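Local atomic coordinates of coat protein (PDB entry 2BBD), a protein that is the major capsid protein that builds the shell of an archaeal virus, probably through the double jelly-roll fold found in bacterial and eukaryotic virus coats. Residues I246-E260 with S267-F279. Sequence-based numbering, arbitrary orientation.
Sequences IKVSWAALQAENQAE and SGASAIIDFRKYF
The carboxamide of Asn257 behaves as a strand neighbour toward Ile272, using both of its polar ends on one residue's backbone: Ile272 N donates to Asn257 OD1 at 3.0 Å (N-H...O 173°), and Asn257 ND2 returns a nearly straight bond to Ile272 O at 2.9 Å. Three residues earlier, Gln254 NE2 spends its amide hydrogens on two carbonyls, Ser270 O and Ser267 O, both 2.9 Å away, the first within the amide plane. Helix 250-260 thus gives side-chain bonds to the outer edge of strand 270-284, the last strand of its sheet within this chain; on the other border Ala271 pairs with Val216. The helix follows directly from strand 243-249 of a second sheet, so the contact joins the two sheets of what is probably one jelly roll, consistent with the double jelly-roll fold of this capsid lineage. Ala271 CB sits over the Trp250 six-membered ring, 3.6 Å from its centroid, and Ile246 CD1 makes a second CH-pi contact, 3.8 Å from the centroid of the Tyr278 ring. With CG anti to the backbone N (chi1 -176°), extended Glu256 accepts from Tyr278 OH at OE1, 2.8 Å away. Glu260 OE2 forms a salt bridge to Arg276 NH2 at 2.6 Å, carboxylate and guanidinium planes 81° apart.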
loop_
_atom_site.group_PDB
_atom_site.type_symbol
_atom_site.label_atom_id
_atom_site.label_comp_id
_atom_site.label_asym_id
_atom_site.label_seq_id
_atom_site.Cartn_x
_atom_site.Cartn_y
_atom_site.Cartn_z
ATOM N N ILE A 246 -9.348 -16.492 -12.039
ATOM C CA ILE A 246 -8.001 -16.797 -11.592
ATOM C C ILE A 246 -8.068 -17.965 -10.618
ATOM O O ILE A 246 -8.864 -17.963 -9.677
ATOM C CB ILE A 246 -7.336 -15.605 -10.872
ATOM C CG1 ILE A 246 -7.453 -14.336 -11.715
ATOM C CG2 ILE A 246 -5.863 -15.925 -10.627
ATOM C CD1 ILE A 246 -6.824 -13.109 -11.071
ATOM N N LYS A 247 -7.237 -18.967 -10.870
ATOM C CA LYS A 247 -7.150 -20.161 -10.037
ATOM C C LYS A 247 -5.692 -20.577 -10.167
ATOM O O LYS A 247 -5.287 -21.158 -11.178
ATOM C CB LYS A 247 -8.061 -21.260 -10.578
ATOM C CG LYS A 247 -8.110 -22.499 -9.711
ATOM C CD LYS A 247 -8.878 -22.246 -8.428
ATOM C CE LYS A 247 -8.913 -23.501 -7.577
ATOM N NZ LYS A 247 -9.434 -24.665 -8.346
ATOM N N VAL A 248 -4.901 -20.265 -9.148
ATOM C CA VAL A 248 -3.476 -20.552 -9.197
ATOM C C VAL A 248 -2.944 -20.975 -7.844
ATOM O O VAL A 248 -3.562 -20.708 -6.815
ATOM C CB VAL A 248 -2.698 -19.282 -9.673
ATOM C CG1 VAL A 248 -1.198 -19.498 -9.591
ATOM C CG2 VAL A 248 -3.102 -18.932 -11.092
ATOM N N SER A 249 -1.797 -21.647 -7.847
ATOM C CA SER A 249 -1.173 -22.069 -6.603
ATOM C C SER A 249 -0.381 -20.862 -6.120
ATOM O O SER A 249 -0.004 -20.001 -6.911
ATOM C CB SER A 249 -0.218 -23.238 -6.846
ATOM O OG SER A 249 0.837 -22.836 -7.704
ATOM N N TRP A 250 -0.120 -20.799 -4.826
ATOM C CA TRP A 250 0.624 -19.682 -4.280
ATOM C C TRP A 250 2.027 -19.651 -4.890
ATOM O O TRP A 250 2.541 -18.583 -5.233
ATOM C CB TRP A 250 0.695 -19.817 -2.761
ATOM C CG TRP A 250 0.984 -18.534 -2.051
ATOM C CD1 TRP A 250 2.112 -18.218 -1.360
ATOM C CD2 TRP A 250 0.100 -17.419 -1.912
ATOM N NE1 TRP A 250 1.988 -16.971 -0.785
ATOM C CE2 TRP A 250 0.760 -16.459 -1.108
ATOM C CE3 TRP A 250 -1.190 -17.137 -2.383
ATOM C CZ2 TRP A 250 0.174 -15.243 -0.764
ATOM C CZ3 TRP A 250 -1.775 -15.923 -2.042
ATOM C CH2 TRP A 250 -1.091 -14.990 -1.238
ATOM N N ALA A 251 2.638 -20.825 -5.043
ATOM C CA ALA A 251 3.977 -20.912 -5.618
ATOM C C ALA A 251 4.005 -20.370 -7.040
ATOM O O ALA A 251 4.952 -19.694 -7.442
ATOM C CB ALA A 251 4.470 -22.355 -5.596
ATOM N N ALA A 252 2.961 -20.654 -7.804
ATOM C CA ALA A 252 2.902 -20.183 -9.182
ATOM C C ALA A 252 2.694 -18.677 -9.206
ATOM O O ALA A 252 3.184 -17.986 -10.093
ATOM C CB ALA A 252 1.772 -20.878 -9.932
ATOM N N LEU A 253 1.959 -18.171 -8.224
ATOM C CA LEU A 253 1.703 -16.745 -8.150
ATOM C C LEU A 253 3.026 -16.057 -7.796
ATOM O O LEU A 253 3.408 -15.063 -8.424
ATOM C CB LEU A 253 0.631 -16.481 -7.092
ATOM C CG LEU A 253 -0.040 -15.116 -6.998
ATOM C CD1 LEU A 253 -0.626 -14.699 -8.346
ATOM C CD2 LEU A 253 -1.126 -15.199 -5.923
ATOM N N GLN A 254 3.739 -16.605 -6.811
ATOM C CA GLN A 254 5.019 -16.031 -6.404
ATOM C C GLN A 254 6.040 -16.124 -7.538
ATOM O O GLN A 254 6.923 -15.275 -7.650
ATOM C CB GLN A 254 5.570 -16.731 -5.152
ATOM C CG GLN A 254 4.647 -16.671 -3.927
ATOM C CD GLN A 254 5.377 -16.938 -2.616
ATOM O OE1 GLN A 254 6.144 -17.895 -2.503
ATOM N NE2 GLN A 254 5.131 -16.095 -1.617
ATOM N N ALA A 255 5.922 -17.153 -8.376
ATOM C CA ALA A 255 6.842 -17.315 -9.502
ATOM C C ALA A 255 6.564 -16.217 -10.520
ATOM O O ALA A 255 7.481 -15.676 -11.135
ATOM C CB ALA A 255 6.659 -18.691 -10.145
ATOM N N GLU A 256 5.285 -15.901 -10.689
ATOM C CA GLU A 256 4.842 -14.856 -11.607
ATOM C C GLU A 256 5.364 -13.499 -11.127
ATOM O O GLU A 256 5.784 -12.672 -11.938
ATOM C CB GLU A 256 3.311 -14.829 -11.670
ATOM C CG GLU A 256 2.745 -13.844 -12.682
ATOM C CD GLU A 256 1.253 -14.018 -12.902
ATOM O OE1 GLU A 256 0.472 -13.761 -11.967
ATOM O OE2 GLU A 256 0.858 -14.417 -14.021
ATOM N N ASN A 257 5.321 -13.282 -9.810
ATOM C CA ASN A 257 5.810 -12.041 -9.196
ATOM C C ASN A 257 7.317 -11.931 -9.421
ATOM O O ASN A 257 7.838 -10.848 -9.689
ATOM C CB ASN A 257 5.549 -12.038 -7.687
ATOM C CG ASN A 257 4.076 -11.994 -7.341
ATOM O OD1 ASN A 257 3.697 -12.241 -6.196
ATOM N ND2 ASN A 257 3.235 -11.676 -8.323
ATOM N N GLN A 258 8.010 -13.059 -9.291
ATOM C CA GLN A 258 9.454 -13.118 -9.482
ATOM C C GLN A 258 9.805 -12.584 -10.863
ATOM O O GLN A 258 10.736 -11.796 -11.026
ATOM C CB GLN A 258 9.932 -14.563 -9.364
ATOM C CG GLN A 258 11.414 -14.778 -9.608
ATOM C CD GLN A 258 12.238 -14.593 -8.357
ATOM O OE1 GLN A 258 11.985 -15.239 -7.333
ATOM N NE2 GLN A 258 13.236 -13.717 -8.426
ATOM N N ALA A 259 9.052 -13.024 -11.861
ATOM C CA ALA A 259 9.290 -12.596 -13.230
ATOM C C ALA A 259 8.917 -11.130 -13.370
ATOM O O ALA A 259 9.692 -10.327 -13.884
ATOM C CB ALA A 259 8.467 -13.442 -14.192
ATOM N N GLU A 260 7.729 -10.789 -12.891
ATOM C CA GLU A 260 7.233 -9.427 -12.975
ATOM C C GLU A 260 8.070 -8.383 -12.233
ATOM O O GLU A 260 8.486 -7.389 -12.826
ATOM C CB GLU A 260 5.789 -9.374 -12.467
ATOM C CG GLU A 260 5.228 -7.965 -12.345
ATOM C CD GLU A 260 4.674 -7.419 -13.650
ATOM O OE1 GLU A 260 5.334 -7.571 -14.703
ATOM O OE2 GLU A 260 3.573 -6.824 -13.618
ATOM N N SER A 267 7.953 -13.066 1.607
ATOM C CA SER A 267 7.909 -14.204 2.517
ATOM C C SER A 267 7.067 -15.264 1.827
ATOM O O SER A 267 6.538 -15.030 0.739
ATOM C CB SER A 267 7.290 -13.851 3.873
ATOM O OG SER A 267 5.885 -13.705 3.781
ATOM N N GLY A 268 6.942 -16.427 2.447
ATOM C CA GLY A 268 6.139 -17.467 1.842
ATOM C C GLY A 268 4.655 -17.174 1.956
ATOM O O GLY A 268 3.844 -17.914 1.416
ATOM N N ALA A 269 4.280 -16.094 2.637
ATOM C CA ALA A 269 2.857 -15.796 2.803
ATOM C C ALA A 269 2.370 -14.521 2.140
ATOM O O ALA A 269 1.296 -14.015 2.479
ATOM C CB ALA A 269 2.504 -15.772 4.295
ATOM N N SER A 270 3.142 -14.011 1.185
ATOM C CA SER A 270 2.773 -12.782 0.492
ATOM C C SER A 270 2.819 -12.956 -1.022
ATOM O O SER A 270 3.719 -13.607 -1.546
ATOM C CB SER A 270 3.733 -11.653 0.878
ATOM O OG SER A 270 5.041 -11.915 0.388
ATOM N N ALA A 271 1.852 -12.358 -1.712
ATOM C CA ALA A 271 1.805 -12.418 -3.171
ATOM C C ALA A 271 0.987 -11.271 -3.765
ATOM O O ALA A 271 0.095 -10.715 -3.120
ATOM C CB ALA A 271 1.237 -13.774 -3.631
ATOM N N ILE A 272 1.310 -10.909 -5.002
ATOM C CA ILE A 272 0.598 -9.848 -5.693
ATOM C C ILE A 272 -0.137 -10.369 -6.923
ATOM O O ILE A 272 0.405 -11.155 -7.703
ATOM C CB ILE A 272 1.549 -8.739 -6.145
ATOM C CG1 ILE A 272 2.102 -7.992 -4.918
ATOM C CG2 ILE A 272 0.818 -7.799 -7.091
ATOM C CD1 ILE A 272 3.180 -6.973 -5.237
ATOM N N ILE A 273 -1.378 -9.927 -7.080
ATOM C CA ILE A 273 -2.193 -10.303 -8.225
ATOM C C ILE A 273 -2.329 -9.114 -9.155
ATOM O O ILE A 273 -3.052 -8.165 -8.845
ATOM C CB ILE A 273 -3.637 -10.713 -7.831
ATOM C CG1 ILE A 273 -3.629 -11.995 -7.007
ATOM C CG2 ILE A 273 -4.488 -10.867 -9.083
ATOM C CD1 ILE A 273 -3.285 -11.771 -5.556
ATOM N N ASP A 274 -1.630 -9.148 -10.283
ATOM C CA ASP A 274 -1.750 -8.073 -11.258
ATOM C C ASP A 274 -2.909 -8.468 -12.158
ATOM O O ASP A 274 -2.772 -9.328 -13.027
ATOM C CB ASP A 274 -0.464 -7.918 -12.071
ATOM C CG ASP A 274 0.678 -7.346 -11.251
ATOM O OD1 ASP A 274 1.435 -8.123 -10.642
ATOM O OD2 ASP A 274 0.805 -6.109 -11.205
ATOM N N PHE A 275 -4.055 -7.839 -11.926
ATOM C CA PHE A 275 -5.268 -8.130 -12.673
ATOM C C PHE A 275 -5.162 -8.103 -14.196
ATOM O O PHE A 275 -5.749 -8.956 -14.860
ATOM C CB PHE A 275 -6.389 -7.209 -12.190
ATOM C CG PHE A 275 -6.739 -7.406 -10.735
ATOM C CD1 PHE A 275 -7.337 -8.587 -10.305
ATOM C CD2 PHE A 275 -6.434 -6.425 -9.789
ATOM C CE1 PHE A 275 -7.629 -8.797 -8.947
ATOM C CE2 PHE A 275 -6.717 -6.619 -8.436
ATOM C CZ PHE A 275 -7.318 -7.812 -8.013
ATOM N N ARG A 276 -4.410 -7.159 -14.758
ATOM C CA ARG A 276 -4.282 -7.086 -16.211
ATOM C C ARG A 276 -3.704 -8.371 -16.795
ATOM O O ARG A 276 -3.822 -8.622 -17.993
ATOM C CB ARG A 276 -3.404 -5.908 -16.632
ATOM C CG ARG A 276 -1.965 -6.035 -16.195
ATOM C CD ARG A 276 -1.084 -5.002 -16.884
ATOM N NE ARG A 276 0.277 -5.016 -16.352
ATOM C CZ ARG A 276 1.038 -6.105 -16.246
ATOM N NH1 ARG A 276 0.584 -7.293 -16.635
ATOM N NH2 ARG A 276 2.262 -6.008 -15.742
ATOM N N LYS A 277 -3.074 -9.178 -15.950
ATOM C CA LYS A 277 -2.495 -10.439 -16.398
ATOM C C LYS A 277 -3.569 -11.517 -16.525
ATOM O O LYS A 277 -3.302 -12.612 -17.016
ATOM C CB LYS A 277 -1.422 -10.922 -15.415
ATOM C CG LYS A 277 -0.133 -10.120 -15.412
ATOM C CD LYS A 277 0.843 -10.725 -14.420
ATOM C CE LYS A 277 2.127 -9.921 -14.297
ATOM N NZ LYS A 277 2.943 -9.925 -15.542
ATOM N N TYR A 278 -4.779 -11.207 -16.074
ATOM C CA TYR A 278 -5.875 -12.165 -16.133
ATOM C C TYR A 278 -7.122 -11.575 -16.779
ATOM O O TYR A 278 -8.098 -12.276 -17.030
ATOM C CB TYR A 278 -6.208 -12.675 -14.730
ATOM C CG TYR A 278 -5.052 -13.360 -14.049
ATOM C CD1 TYR A 278 -4.071 -12.627 -13.380
ATOM C CD2 TYR A 278 -4.926 -14.748 -14.087
ATOM C CE1 TYR A 278 -2.992 -13.265 -12.767
ATOM C CE2 TYR A 278 -3.853 -15.392 -13.482
ATOM C CZ TYR A 278 -2.892 -14.648 -12.826
ATOM O OH TYR A 278 -1.826 -15.289 -12.250
ATOM N N PHE A 279 -7.087 -10.274 -17.031
ATOM C CA PHE A 279 -8.190 -9.579 -17.680
ATOM C C PHE A 279 -7.535 -8.749 -18.769
ATOM O O PHE A 279 -6.316 -8.596 -18.774
ATOM C CB PHE A 279 -8.912 -8.641 -16.709
ATOM C CG PHE A 279 -9.740 -9.343 -15.674
ATOM C CD1 PHE A 279 -9.162 -9.822 -14.504
ATOM C CD2 PHE A 279 -11.111 -9.513 -15.865
ATOM C CE1 PHE A 279 -9.933 -10.455 -13.537
ATOM C CE2 PHE A 279 -11.898 -10.149 -14.905
ATOM C CZ PHE A 279 -11.308 -10.620 -13.737
HETATM O O HOH W 1 0.221 -11.618 -10.354
HETATM O O HOH W 2 5.300 -12.206 -14.655
HETATM O O HOH W 3 5.695 -13.125 -4.328
HETATM O O HOH W 4 2.846 -10.381 -10.898
#